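Local coordinates for lectin (Lotus tetragonolobus, PDB 2EIG), which is a seed lectin of the legume family that probably binds L-fucosyl sugars, carries bound calcium and manganese ions, and assembles as a tetramer, at residues A[100-105]-A[116-121]; A[68-73]-A[80-85]; A[204-209]-A[214-219]; A[138-143]-A[188-193]. All coordinates share one frame; numbering follows the deposited sequence.

All four contacts belong to one legume-lectin jelly-roll sandwich, and contact 1 is its metal-bearing part, with E118 and D120 gripping manganese and D120 also calcium. Contacts 2 and 3, whose centres are about 4 Å apart, fill the space between the two sheets close by; contact 2 meets contact 1 through backbone pairing of 80-85 with 116-121, contact 3 through S121 and E214. Contact 4 repeats the sheet-to-sheet packing about 20 Å from the centre of contact 2, on the other side of the chain's centre. It still meets contact 1, since strands 115-120 and 135-140 are neighbours, and both contacts reach the second subunit.

Contact 1: A[100-105]-A[116-121]; sequences GYLGIT and AVEFDS. With MN (manganese (II) ion), chain F; CA (calcium ion), chain G.
L102 reaches from a loop toward the metal-binding strand and lays its CD1 methyl beside E118, 3.6 Å from OE1, the two side chains crossing at about a right angle. E118 suits this place because its carboxylate can bind the ion with one oxygen and a metal-bound water with the other. Its CB lies 4.0 Å from the same L102 methyl. CG sits between the backbone N and carbonyl carbon (chi1 65°), and from there the chain runs extended. At the tip OE2 binds manganese at 2.2 Å, while OE1 accepts a 2.6 Å bond from a water that is itself a manganese ligand. D120 OD1 bridges the ions, 2.2 Å from manganese and 2.5 Å from calcium, and its OD2 also binds calcium. A second water joins calcium to G100 O, tying the loop to the site. Two residues before E118, compact A116 leaves room for I104, whose CD1 meets its CB at 3.8 Å. H135 and D127 complete the manganese site, and H122, N124 and D127 that of calcium, as in other legume lectins. Strand 115-120 lies between strands 81-88 and 135-140, and loop 100-105 packs over that sheet, with L102 and I104 also resting on V83 of strand 81-88.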
loop_
_atom_site.group_PDB
_atom_site.type_symbol
_atom_site.label_atom_id
_atom_site.label_comp_id
_atom_site.label_asym_id
_atom_site.label_seq_id
_atom_site.Cartn_x
_atom_site.Cartn_y
_atom_site.Cartn_z
ATOM N N GLY A 100 29.089 0.996 -6.709
ATOM C CA GLY A 100 27.667 0.766 -6.904
ATOM C C GLY A 100 26.910 0.370 -5.639
ATOM O O GLY A 100 25.664 0.340 -5.668
ATOM N N TYR A 101 27.655 0.037 -4.582
ATOM C CA TYR A 101 27.081 -0.261 -3.244
ATOM C C TYR A 101 26.739 0.999 -2.452
ATOM O O TYR A 101 26.180 0.920 -1.364
ATOM C CB TYR A 101 27.979 -1.177 -2.450
ATOM C CG TYR A 101 28.110 -2.514 -3.117
ATOM C CD1 TYR A 101 27.012 -3.412 -3.130
ATOM C CD2 TYR A 101 29.292 -2.869 -3.803
ATOM C CE1 TYR A 101 27.081 -4.632 -3.797
ATOM C CE2 TYR A 101 29.376 -4.107 -4.480
ATOM C CZ TYR A 101 28.266 -4.985 -4.461
ATOM O OH TYR A 101 28.287 -6.229 -5.097
ATOM N N LEU A 102 27.047 2.166 -3.047
ATOM C CA LEU A 102 26.512 3.469 -2.616
ATOM C C LEU A 102 26.867 3.927 -1.208
ATOM O O LEU A 102 26.297 4.893 -0.718
ATOM C CB LEU A 102 24.987 3.598 -2.922
ATOM C CG LEU A 102 24.674 3.619 -4.433
ATOM C CD1 LEU A 102 23.196 3.444 -4.753
ATOM C CD2 LEU A 102 25.189 4.907 -5.179
ATOM N N GLY A 103 27.863 3.300 -0.596
ATOM C CA GLY A 103 28.277 3.614 0.758
ATOM C C GLY A 103 27.243 3.161 1.780
ATOM O O GLY A 103 27.315 3.552 2.935
ATOM N N ILE A 104 26.278 2.351 1.352
ATOM C CA ILE A 104 25.196 1.893 2.268
ATOM C C ILE A 104 25.159 0.370 2.449
ATOM O O ILE A 104 24.641 -0.138 3.429
ATOM C CB ILE A 104 23.796 2.405 1.860
ATOM C CG1 ILE A 104 23.412 1.959 0.426
ATOM C CG2 ILE A 104 23.706 3.968 2.071
ATOM C CD1 ILE A 104 22.083 2.488 -0.099
ATOM N N THR A 105 25.710 -0.346 1.500
ATOM C CA THR A 105 25.661 -1.808 1.530
ATOM C C THR A 105 27.081 -2.328 1.638
ATOM O O THR A 105 27.898 -2.029 0.791
ATOM C CB THR A 105 24.980 -2.345 0.242
ATOM O OG1 THR A 105 23.572 -2.058 0.310
ATOM C CG2 THR A 105 25.191 -3.871 0.062
ATOM N N ALA A 116 16.666 3.384 2.021
ATOM C CA ALA A 116 17.265 4.409 1.210
ATOM C C ALA A 116 16.405 4.740 -0.020
ATOM O O ALA A 116 15.672 3.890 -0.521
ATOM C CB ALA A 116 18.675 3.961 0.778
ATOM N N VAL A 117 16.449 6.009 -0.419
ATOM C CA VAL A 117 16.024 6.475 -1.706
ATOM C C VAL A 117 17.305 6.864 -2.483
ATOM O O VAL A 117 18.020 7.822 -2.140
ATOM C CB VAL A 117 15.042 7.673 -1.601
ATOM C CG1 VAL A 117 14.614 8.154 -3.024
ATOM C CG2 VAL A 117 13.785 7.306 -0.696
ATOM N N GLU A 118 17.577 6.103 -3.529
ATOM C CA GLU A 118 18.809 6.236 -4.276
ATOM C C GLU A 118 18.551 6.936 -5.580
ATOM O O GLU A 118 17.508 6.802 -6.211
ATOM C CB GLU A 118 19.493 4.873 -4.549
ATOM C CG GLU A 118 18.630 3.996 -5.457
ATOM C CD GLU A 118 19.338 2.752 -5.947
ATOM O OE1 GLU A 118 19.961 2.028 -5.168
ATOM O OE2 GLU A 118 19.225 2.503 -7.140
ATOM N N PHE A 119 19.557 7.661 -6.004
ATOM C CA PHE A 119 19.524 8.372 -7.251
ATOM C C PHE A 119 20.784 7.759 -7.833
ATOM O O PHE A 119 21.897 8.144 -7.527
ATOM C CB PHE A 119 19.647 9.882 -7.022
ATOM C CG PHE A 119 18.455 10.496 -6.332
ATOM C CD1 PHE A 119 18.410 10.603 -4.944
ATOM C CD2 PHE A 119 17.349 10.937 -7.079
ATOM C CE1 PHE A 119 17.312 11.169 -4.293
ATOM C CE2 PHE A 119 16.255 11.510 -6.440
ATOM C CZ PHE A 119 16.224 11.630 -5.042
ATOM N N ASP A 120 20.588 6.774 -8.673
ATOM C CA ASP A 120 21.636 5.898 -9.083
ATOM C C ASP A 120 21.925 6.250 -10.544
ATOM O O ASP A 120 21.045 6.168 -11.393
ATOM C CB ASP A 120 21.122 4.449 -8.939
ATOM C CG ASP A 120 22.167 3.402 -9.233
ATOM O OD1 ASP A 120 22.015 2.257 -8.775
ATOM O OD2 ASP A 120 23.146 3.660 -9.947
ATOM N N SER A 121 23.169 6.639 -10.815
ATOM C CA SER A 121 23.551 7.177 -12.130
ATOM C C SER A 121 24.209 6.113 -13.006
ATOM O O SER A 121 24.684 6.411 -14.066
ATOM C CB SER A 121 24.537 8.318 -11.919
ATOM O OG SER A 121 25.623 7.910 -11.105
HETATM MN MN MN F . 20.236 1.000 -8.368
HETATM CA CA CA G . 24.155 1.428 -9.637
HETATM O O HOH W 1 24.012 0.558 -7.525
HETATM O O HOH W 2 21.168 0.194 -6.576
HETATM O O HOH W 3 18.400 -0.240 -8.088
HETATM O O HOH W 4 25.847 2.891 -8.931
#

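Contact 2: A[68-73]-A[80-85]; sequences FIVSNV and DGVVFF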
loop_
_atom_site.group_PDB
_atom_site.type_symbol
_atom_site.label_atom_id
_atom_site.label_comp_id
_atom_site.label_asym_id
_atom_site.label_seq_id
_atom_site.Cartn_x
_atom_site.Cartn_y
_atom_site.Cartn_z
ATOM N N PHE A 68 19.275 19.101 -5.146
ATOM C CA PHE A 68 20.604 18.598 -5.436
ATOM C C PHE A 68 20.836 18.642 -6.946
ATOM O O PHE A 68 19.898 18.716 -7.734
ATOM C CB PHE A 68 20.795 17.185 -4.877
ATOM C CG PHE A 68 20.032 16.132 -5.633
ATOM C CD1 PHE A 68 20.664 15.403 -6.665
ATOM C CD2 PHE A 68 18.700 15.873 -5.330
ATOM C CE1 PHE A 68 19.952 14.433 -7.402
ATOM C CE2 PHE A 68 17.938 14.864 -6.057
ATOM C CZ PHE A 68 18.601 14.162 -7.095
ATOM N N ILE A 69 22.093 18.628 -7.341
ATOM C CA ILE A 69 22.406 18.450 -8.734
ATOM C C ILE A 69 23.552 17.406 -8.803
ATOM O O ILE A 69 24.481 17.445 -7.995
ATOM C CB ILE A 69 22.834 19.768 -9.406
ATOM C CG1 ILE A 69 21.638 20.731 -9.671
ATOM C CG2 ILE A 69 23.448 19.461 -10.654
ATOM C CD1 ILE A 69 21.925 22.300 -10.243
ATOM N N VAL A 70 23.462 16.483 -9.762
ATOM C CA VAL A 70 24.591 15.623 -10.131
ATOM C C VAL A 70 25.218 16.113 -11.423
ATOM O O VAL A 70 24.510 16.523 -12.355
ATOM C CB VAL A 70 24.219 14.092 -10.186
ATOM C CG1 VAL A 70 23.558 13.679 -8.852
ATOM C CG2 VAL A 70 23.294 13.760 -11.367
ATOM N N SER A 71 26.548 16.118 -11.456
ATOM C CA SER A 71 27.278 16.727 -12.564
ATOM C C SER A 71 28.351 15.824 -13.070
ATOM O O SER A 71 29.090 15.212 -12.280
ATOM C CB SER A 71 27.892 18.061 -12.148
ATOM O OG SER A 71 26.866 18.918 -11.758
ATOM N N ASN A 72 28.440 15.768 -14.397
ATOM C CA ASN A 72 29.527 15.037 -15.082
ATOM C C ASN A 72 30.902 15.614 -14.746
ATOM O O ASN A 72 31.019 16.777 -14.462
ATOM C CB ASN A 72 29.352 15.116 -16.605
ATOM C CG ASN A 72 28.154 14.368 -17.100
ATOM O OD1 ASN A 72 27.416 13.771 -16.323
ATOM N ND2 ASN A 72 27.931 14.418 -18.431
ATOM N N VAL A 73 31.922 14.775 -14.758
ATOM C CA VAL A 73 33.282 15.189 -14.509
ATOM C C VAL A 73 34.140 14.681 -15.670
ATOM O O VAL A 73 34.054 13.503 -16.033
ATOM C CB VAL A 73 33.894 14.522 -13.235
ATOM C CG1 VAL A 73 35.318 15.054 -12.974
ATOM C CG2 VAL A 73 33.028 14.708 -12.021
ATOM N N ASP A 80 28.535 7.125 -8.751
ATOM C CA ASP A 80 27.606 5.992 -8.763
ATOM C C ASP A 80 26.220 6.392 -8.330
ATOM O O ASP A 80 25.252 5.776 -8.681
ATOM C CB ASP A 80 28.138 4.889 -7.844
ATOM C CG ASP A 80 28.947 3.852 -8.598
ATOM O OD1 ASP A 80 28.285 2.956 -9.148
ATOM O OD2 ASP A 80 30.209 3.958 -8.629
ATOM N N GLY A 81 26.127 7.389 -7.481
ATOM C CA GLY A 81 24.829 7.914 -7.149
ATOM C C GLY A 81 24.923 8.550 -5.808
ATOM O O GLY A 81 25.979 8.518 -5.200
ATOM N N VAL A 82 23.814 9.139 -5.390
ATOM C CA VAL A 82 23.668 9.680 -4.056
ATOM C C VAL A 82 22.317 9.150 -3.535
ATOM O O VAL A 82 21.344 9.013 -4.284
ATOM C CB VAL A 82 23.757 11.262 -4.032
ATOM C CG1 VAL A 82 22.772 11.916 -5.034
ATOM C CG2 VAL A 82 23.519 11.838 -2.584
ATOM N N VAL A 83 22.288 8.809 -2.255
ATOM C CA VAL A 83 21.057 8.370 -1.623
ATOM C C VAL A 83 20.691 9.199 -0.425
ATOM O O VAL A 83 21.569 9.675 0.249
ATOM C CB VAL A 83 21.124 6.861 -1.268
ATOM C CG1 VAL A 83 21.819 6.114 -2.439
ATOM C CG2 VAL A 83 21.822 6.612 0.090
ATOM N N PHE A 84 19.391 9.373 -0.201
ATOM C CA PHE A 84 18.866 9.673 1.093
ATOM C C PHE A 84 18.575 8.345 1.829
ATOM O O PHE A 84 17.945 7.439 1.276
ATOM C CB PHE A 84 17.567 10.504 1.031
ATOM C CG PHE A 84 16.954 10.718 2.400
ATOM C CD1 PHE A 84 17.466 11.706 3.261
ATOM C CD2 PHE A 84 15.953 9.881 2.867
ATOM C CE1 PHE A 84 16.941 11.876 4.524
ATOM C CE2 PHE A 84 15.412 10.039 4.118
ATOM C CZ PHE A 84 15.887 11.053 4.959
ATOM N N PHE A 85 19.040 8.239 3.054
ATOM C CA PHE A 85 18.931 7.011 3.812
ATOM C C PHE A 85 18.743 7.183 5.334
ATOM O O PHE A 85 19.184 8.178 5.949
ATOM C CB PHE A 85 20.077 6.003 3.502
ATOM C CG PHE A 85 21.410 6.260 4.222
ATOM C CD1 PHE A 85 21.908 5.323 5.095
ATOM C CD2 PHE A 85 22.207 7.377 3.926
ATOM C CE1 PHE A 85 23.169 5.476 5.726
ATOM C CE2 PHE A 85 23.470 7.569 4.581
ATOM C CZ PHE A 85 23.957 6.608 5.454
#
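V82 faces F68 and V70 across the core of a legume-lectin jelly-roll sandwich, where strand 61-72 of one sheet lies over strand 81-88 of the other. They meet through side chains, and the nearest CA atoms, those of V70 and G81, are 8.3 Å apart.

The interaction across the gap is wholly apolar. A single methyl, V82 CG1, serves both partners, coming within 4.4 Å of CD1 of the F68 ring, which it approaches obliquely. These are loose van der Waals distances, and only 73 Å² is buried between the segments. Branched valines suit such a place, being short and rigid, while the flat phenylalanine spans more of the gap; F68 also meets the ring of F119, with their planes at about 55°. The ring of H216, on strand 214-226, also touches V70 and V82.

Strand 81-88 begins with a classic beta bulge, D80 and G81 both facing T207 of the adjoining strand 199-208, with a cis peptide bond before D80. At the phi of 155° adopted by G81, a CB would be jammed against the carbonyl oxygen of D80, so glycine fits here.

Within strand 61-72, V70 CG1 lies in plane at the edge of the F68 ring and also approaches V82 CG1, at 4.3 Å.

Contact 3: A[204-209]-A[214-219]; sequences FSATTW and ERHDIY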
loop_
_atom_site.group_PDB
_atom_site.type_symbol
_atom_site.label_atom_id
_atom_site.label_comp_id
_atom_site.label_asym_id
_atom_site.label_seq_id
_atom_site.Cartn_x
_atom_site.Cartn_y
_atom_site.Cartn_z
ATOM N N PHE A 204 22.659 11.384 3.930
ATOM C CA PHE A 204 22.979 11.062 2.554
ATOM C C PHE A 204 24.234 10.252 2.499
ATOM O O PHE A 204 25.118 10.406 3.331
ATOM C CB PHE A 204 23.190 12.342 1.735
ATOM C CG PHE A 204 22.026 13.266 1.768
ATOM C CD1 PHE A 204 21.986 14.318 2.702
ATOM C CD2 PHE A 204 20.954 13.106 0.861
ATOM C CE1 PHE A 204 20.897 15.182 2.727
ATOM C CE2 PHE A 204 19.852 13.991 0.896
ATOM C CZ PHE A 204 19.845 15.033 1.839
ATOM N N SER A 205 24.290 9.388 1.494
ATOM C CA SER A 205 25.474 8.676 1.169
ATOM C C SER A 205 25.666 8.779 -0.328
ATOM O O SER A 205 24.699 8.723 -1.098
ATOM C CB SER A 205 25.329 7.203 1.584
ATOM O OG SER A 205 26.463 6.507 1.182
ATOM N N ALA A 206 26.917 8.904 -0.738
ATOM C CA ALA A 206 27.244 9.022 -2.155
ATOM C C ALA A 206 28.586 8.402 -2.437
ATOM O O ALA A 206 29.453 8.421 -1.598
ATOM C CB ALA A 206 27.235 10.491 -2.571
ATOM N N THR A 207 28.759 7.816 -3.621
ATOM C CA THR A 207 30.010 7.211 -3.988
ATOM C C THR A 207 30.303 7.550 -5.441
ATOM O O THR A 207 29.422 7.883 -6.211
ATOM C CB THR A 207 29.983 5.644 -3.931
ATOM O OG1 THR A 207 28.822 5.195 -4.650
ATOM C CG2 THR A 207 29.971 5.145 -2.506
ATOM N N THR A 208 31.577 7.450 -5.778
ATOM C CA THR A 208 32.053 7.589 -7.145
ATOM C C THR A 208 33.093 6.471 -7.256
ATOM O O THR A 208 33.509 5.872 -6.275
ATOM C CB THR A 208 32.707 8.950 -7.396
ATOM O OG1 THR A 208 33.789 9.114 -6.476
ATOM C CG2 THR A 208 31.689 10.122 -7.226
ATOM N N TRP A 209 33.488 6.197 -8.472
ATOM C CA TRP A 209 34.293 5.035 -8.733
ATOM C C TRP A 209 35.581 5.527 -9.438
ATOM O O TRP A 209 36.068 6.642 -9.178
ATOM C CB TRP A 209 33.468 4.026 -9.555
ATOM C CG TRP A 209 34.061 2.683 -9.677
ATOM C CD1 TRP A 209 34.387 2.036 -10.835
ATOM C CD2 TRP A 209 34.432 1.807 -8.608
ATOM N NE1 TRP A 209 34.948 0.829 -10.557
ATOM C CE2 TRP A 209 34.985 0.651 -9.197
ATOM C CE3 TRP A 209 34.330 1.877 -7.207
ATOM C CZ2 TRP A 209 35.417 -0.459 -8.435
ATOM C CZ3 TRP A 209 34.821 0.804 -6.442
ATOM C CH2 TRP A 209 35.341 -0.355 -7.063
ATOM N N GLU A 214 31.048 11.341 -10.676
ATOM C CA GLU A 214 30.262 12.533 -10.907
ATOM C C GLU A 214 30.261 13.341 -9.592
ATOM O O GLU A 214 30.610 12.809 -8.535
ATOM C CB GLU A 214 28.827 12.179 -11.329
ATOM C CG GLU A 214 28.121 11.389 -10.269
ATOM C CD GLU A 214 26.760 10.864 -10.661
ATOM O OE1 GLU A 214 26.163 11.343 -11.671
ATOM O OE2 GLU A 214 26.280 9.973 -9.902
ATOM N N ARG A 215 29.881 14.611 -9.665
ATOM C CA ARG A 215 29.575 15.369 -8.462
ATOM C C ARG A 215 28.154 14.975 -8.003
ATOM O O ARG A 215 27.296 14.639 -8.848
ATOM C CB ARG A 215 29.626 16.874 -8.758
ATOM C CG ARG A 215 31.015 17.432 -9.257
ATOM C CD ARG A 215 31.150 18.952 -9.078
ATOM N NE ARG A 215 30.943 19.321 -7.672
ATOM C CZ ARG A 215 31.857 19.234 -6.710
ATOM N NH1 ARG A 215 33.101 18.848 -6.971
ATOM N NH2 ARG A 215 31.511 19.565 -5.465
ATOM N N HIS A 216 27.920 15.019 -6.688
ATOM C CA HIS A 216 26.572 15.048 -6.097
ATOM C C HIS A 216 26.596 16.168 -5.104
ATOM O O HIS A 216 27.217 16.063 -4.075
ATOM C CB HIS A 216 26.218 13.749 -5.370
ATOM C CG HIS A 216 26.695 12.528 -6.079
ATOM N ND1 HIS A 216 27.904 11.946 -5.787
ATOM C CD2 HIS A 216 26.168 11.808 -7.105
ATOM C CE1 HIS A 216 28.091 10.892 -6.569
ATOM N NE2 HIS A 216 27.047 10.767 -7.356
ATOM N N ASP A 217 25.954 17.266 -5.464
ATOM C CA ASP A 217 26.019 18.475 -4.673
ATOM C C ASP A 217 24.620 18.760 -4.324
ATOM O O ASP A 217 23.745 18.891 -5.202
ATOM C CB ASP A 217 26.551 19.639 -5.492
ATOM C CG ASP A 217 27.935 19.405 -5.962
ATOM O OD1 ASP A 217 28.186 19.672 -7.156
ATOM O OD2 ASP A 217 28.767 18.938 -5.146
ATOM N N ILE A 218 24.446 18.865 -3.022
ATOM C CA ILE A 218 23.176 19.087 -2.392
ATOM C C ILE A 218 23.169 20.525 -1.951
ATOM O O ILE A 218 24.095 20.985 -1.276
ATOM C CB ILE A 218 23.030 18.163 -1.153
ATOM C CG1 ILE A 218 23.219 16.686 -1.561
ATOM C CG2 ILE A 218 21.653 18.363 -0.477
ATOM C CD1 ILE A 218 23.295 15.744 -0.354
ATOM N N TYR A 219 22.072 21.200 -2.273
ATOM C CA TYR A 219 21.948 22.616 -2.071
ATOM C C TYR A 219 21.155 23.007 -0.839
ATOM O O TYR A 219 21.340 24.103 -0.300
ATOM C CB TYR A 219 21.294 23.227 -3.285
ATOM C CG TYR A 219 22.055 22.896 -4.538
ATOM C CD1 TYR A 219 21.411 22.362 -5.614
ATOM C CD2 TYR A 219 23.455 23.095 -4.608
ATOM C CE1 TYR A 219 22.105 22.036 -6.771
ATOM C CE2 TYR A 219 24.172 22.767 -5.753
ATOM C CZ TYR A 219 23.487 22.246 -6.827
ATOM O OH TYR A 219 24.164 21.946 -7.968
#
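H216 turns its ring edge toward the backbone of the other strand, with CE1 only 3.3 Å from T207 O and near the ring plane, a close C-H to carbonyl approach. With CG anti to the carbonyl carbon (chi1 -40°), the imidazole is carried across the gap, where A206 CB meets ND1 obliquely at 3.6 Å; alanine is small enough to admit the ring. Both ring nitrogens are engaged: ND1 is hydrogen-bonded to M30 O, and NE2 donates to E214 OE2 at 2.8 Å, the acceptor lying 19° out of the imidazole plane and the N-H reaching OE2 from above the carboxylate plane. E214 in turn is held by S121 OG and by a salt bridge to R153. This is sheet-to-sheet packing in the legume-lectin jelly roll: strands 204-208 and 214-219 run antiparallel at 165°, their axes 7.8 Å apart, one in each sheet. T208 sends its methyl CG2 to E214 O, 3.2 Å away, a buried carbonyl with no polar partner in the model, while T208 OG1 bonds to T39 and N37. Farther along, F204 and I218 approach from opposite directions, and the I218 CD1 methyl makes a CH-pi contact over one face of the ring, 3.6 Å from its centroid.

Contact 4: A[138-143]-A[188-193]; sequences IDVNSI and QEIDLK
I138 opens the first segment with its side chain turned toward Q188 and I190, its CG2 methyl resting 3.7 Å from I190 CD1 and 3.8 Å from Q188 CB. The other arm ends in CD1, 3.9 Å from Q188 N, so the branched side chain spreads over both the backbone and the CB of Q188. Of its side chain, the glutamine offers the aliphatic root: the chain bends at chi2 (53°) and leads the amide away. V140 then turns toward the other segment and slides past I190 in the opposite direction, CG2 against CD1 at 3.6 Å. Its CG1 is anti to the backbone N (chi1 -176°), which leaves CG2 to make that meeting. I190 CD1 thus touches a methyl of I138 and one of V140.

Beyond I190 the 188-193 segment enters helix 192-195, with D191 at the N-cap, where OD2 accepts from K193 N at 3.2 Å. V140 also packs on L146 of the second subunit. Beta-branched residues, compact and water-shunning, suit a buried join between strand 135-140 and the chain where it leaves strand 183-189, and its methyl-to-methyl chemistry implies cohesion through shape and exclusion of water rather than through directional bonds.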
loop_
_atom_site.group_PDB
_atom_site.type_symbol
_atom_site.label_atom_id
_atom_site.label_comp_id
_atom_site.label_asym_id
_atom_site.label_seq_id
_atom_site.Cartn_x
_atom_site.Cartn_y
_atom_site.Cartn_z
ATOM N N ILE A 138 13.792 2.849 -4.458
ATOM C CA ILE A 138 13.628 2.623 -3.008
ATOM C C ILE A 138 14.241 1.310 -2.573
ATOM O O ILE A 138 13.888 0.246 -3.099
ATOM C CB ILE A 138 12.194 2.769 -2.562
ATOM C CG1 ILE A 138 11.779 4.237 -2.816
ATOM C CG2 ILE A 138 12.094 2.413 -1.075
ATOM C CD1 ILE A 138 10.303 4.485 -2.758
ATOM N N ASP A 139 15.240 1.410 -1.679
ATOM C CA ASP A 139 16.057 0.314 -1.219
ATOM C C ASP A 139 15.765 0.014 0.254
ATOM O O ASP A 139 15.812 0.917 1.124
ATOM C CB ASP A 139 17.545 0.667 -1.286
ATOM C CG ASP A 139 17.981 1.107 -2.643
ATOM O OD1 ASP A 139 19.084 1.644 -2.680
ATOM O OD2 ASP A 139 17.228 0.921 -3.641
ATOM N N VAL A 140 15.520 -1.257 0.538
ATOM C CA VAL A 140 15.430 -1.696 1.927
ATOM C C VAL A 140 16.335 -2.904 2.124
ATOM O O VAL A 140 16.088 -3.960 1.545
ATOM C CB VAL A 140 13.997 -2.010 2.346
ATOM C CG1 VAL A 140 13.941 -2.377 3.866
ATOM C CG2 VAL A 140 13.107 -0.866 1.995
ATOM N N ASN A 141 17.408 -2.701 2.888
ATOM C CA ASN A 141 18.352 -3.741 3.273
ATOM C C ASN A 141 19.147 -4.286 2.090
ATOM O O ASN A 141 20.041 -5.086 2.261
ATOM C CB ASN A 141 17.619 -4.936 3.968
ATOM C CG ASN A 141 16.898 -4.529 5.214
ATOM O OD1 ASN A 141 16.079 -5.296 5.780
ATOM N ND2 ASN A 141 17.179 -3.320 5.677
ATOM N N SER A 142 18.771 -3.930 0.877
ATOM C CA SER A 142 19.452 -4.476 -0.281
ATOM C C SER A 142 19.785 -3.346 -1.269
ATOM O O SER A 142 19.103 -2.331 -1.272
ATOM C CB SER A 142 18.504 -5.494 -0.914
ATOM O OG SER A 142 18.995 -5.918 -2.158
ATOM N N ILE A 143 20.832 -3.542 -2.068
ATOM C CA ILE A 143 21.211 -2.631 -3.172
ATOM C C ILE A 143 20.283 -2.827 -4.363
ATOM O O ILE A 143 20.196 -1.973 -5.247
ATOM C CB ILE A 143 22.723 -2.820 -3.597
ATOM C CG1 ILE A 143 23.321 -1.526 -4.171
ATOM C CG2 ILE A 143 22.898 -4.042 -4.598
ATOM C CD1 ILE A 143 23.126 -0.210 -3.294
ATOM N N GLN A 188 6.804 2.917 -1.896
ATOM C CA GLN A 188 6.987 1.585 -1.361
ATOM C C GLN A 188 6.460 1.480 0.046
ATOM O O GLN A 188 6.778 2.294 0.911
ATOM C CB GLN A 188 8.459 1.181 -1.374
ATOM C CG GLN A 188 8.716 -0.312 -1.156
ATOM C CD GLN A 188 7.925 -1.227 -2.121
ATOM O OE1 GLN A 188 8.246 -1.355 -3.307
ATOM N NE2 GLN A 188 6.888 -1.856 -1.600
ATOM N N GLU A 189 5.700 0.419 0.287
ATOM C CA GLU A 189 5.331 0.117 1.637
ATOM C C GLU A 189 6.543 -0.356 2.424
ATOM O O GLU A 189 7.215 -1.302 2.024
ATOM C CB GLU A 189 4.241 -0.929 1.658
ATOM C CG GLU A 189 3.621 -1.016 3.017
ATOM C CD GLU A 189 3.612 -2.419 3.507
ATOM O OE1 GLU A 189 3.292 -3.308 2.659
ATOM O OE2 GLU A 189 3.901 -2.616 4.714
ATOM N N ILE A 190 6.832 0.312 3.550
ATOM C CA ILE A 190 7.959 -0.102 4.410
ATOM C C ILE A 190 7.566 0.103 5.866
ATOM O O ILE A 190 7.254 1.243 6.263
ATOM C CB ILE A 190 9.268 0.739 4.153
ATOM C CG1 ILE A 190 9.569 0.867 2.682
ATOM C CG2 ILE A 190 10.483 0.142 4.926
ATOM C CD1 ILE A 190 10.748 1.779 2.353
ATOM N N ASP A 191 7.571 -0.954 6.668
ATOM C CA ASP A 191 7.426 -0.782 8.104
ATOM C C ASP A 191 8.782 -0.458 8.718
ATOM O O ASP A 191 9.597 -1.363 8.902
ATOM C CB ASP A 191 6.845 -2.045 8.771
ATOM C CG ASP A 191 6.217 -1.755 10.145
ATOM O OD1 ASP A 191 5.190 -2.411 10.463
ATOM O OD2 ASP A 191 6.718 -0.872 10.899
ATOM N N LEU A 192 9.026 0.829 9.027
ATOM C CA LEU A 192 10.304 1.263 9.605
ATOM C C LEU A 192 10.641 0.503 10.854
ATOM O O LEU A 192 11.794 0.242 11.123
ATOM C CB LEU A 192 10.317 2.766 9.924
ATOM C CG LEU A 192 10.293 3.733 8.763
ATOM C CD1 LEU A 192 10.504 5.197 9.208
ATOM C CD2 LEU A 192 11.283 3.318 7.652
ATOM N N LYS A 193 9.629 0.123 11.622
ATOM C CA LYS A 193 9.875 -0.561 12.905
ATOM C C LYS A 193 10.253 -2.018 12.679
ATOM O O LYS A 193 10.831 -2.608 13.580
ATOM C CB LYS A 193 8.670 -0.421 13.853
ATOM C CG LYS A 193 8.853 -0.941 15.288
ATOM C CD LYS A 193 7.536 -0.927 16.086
ATOM C CE LYS A 193 7.785 -1.455 17.528
ATOM N NZ LYS A 193 6.792 -2.493 18.050
#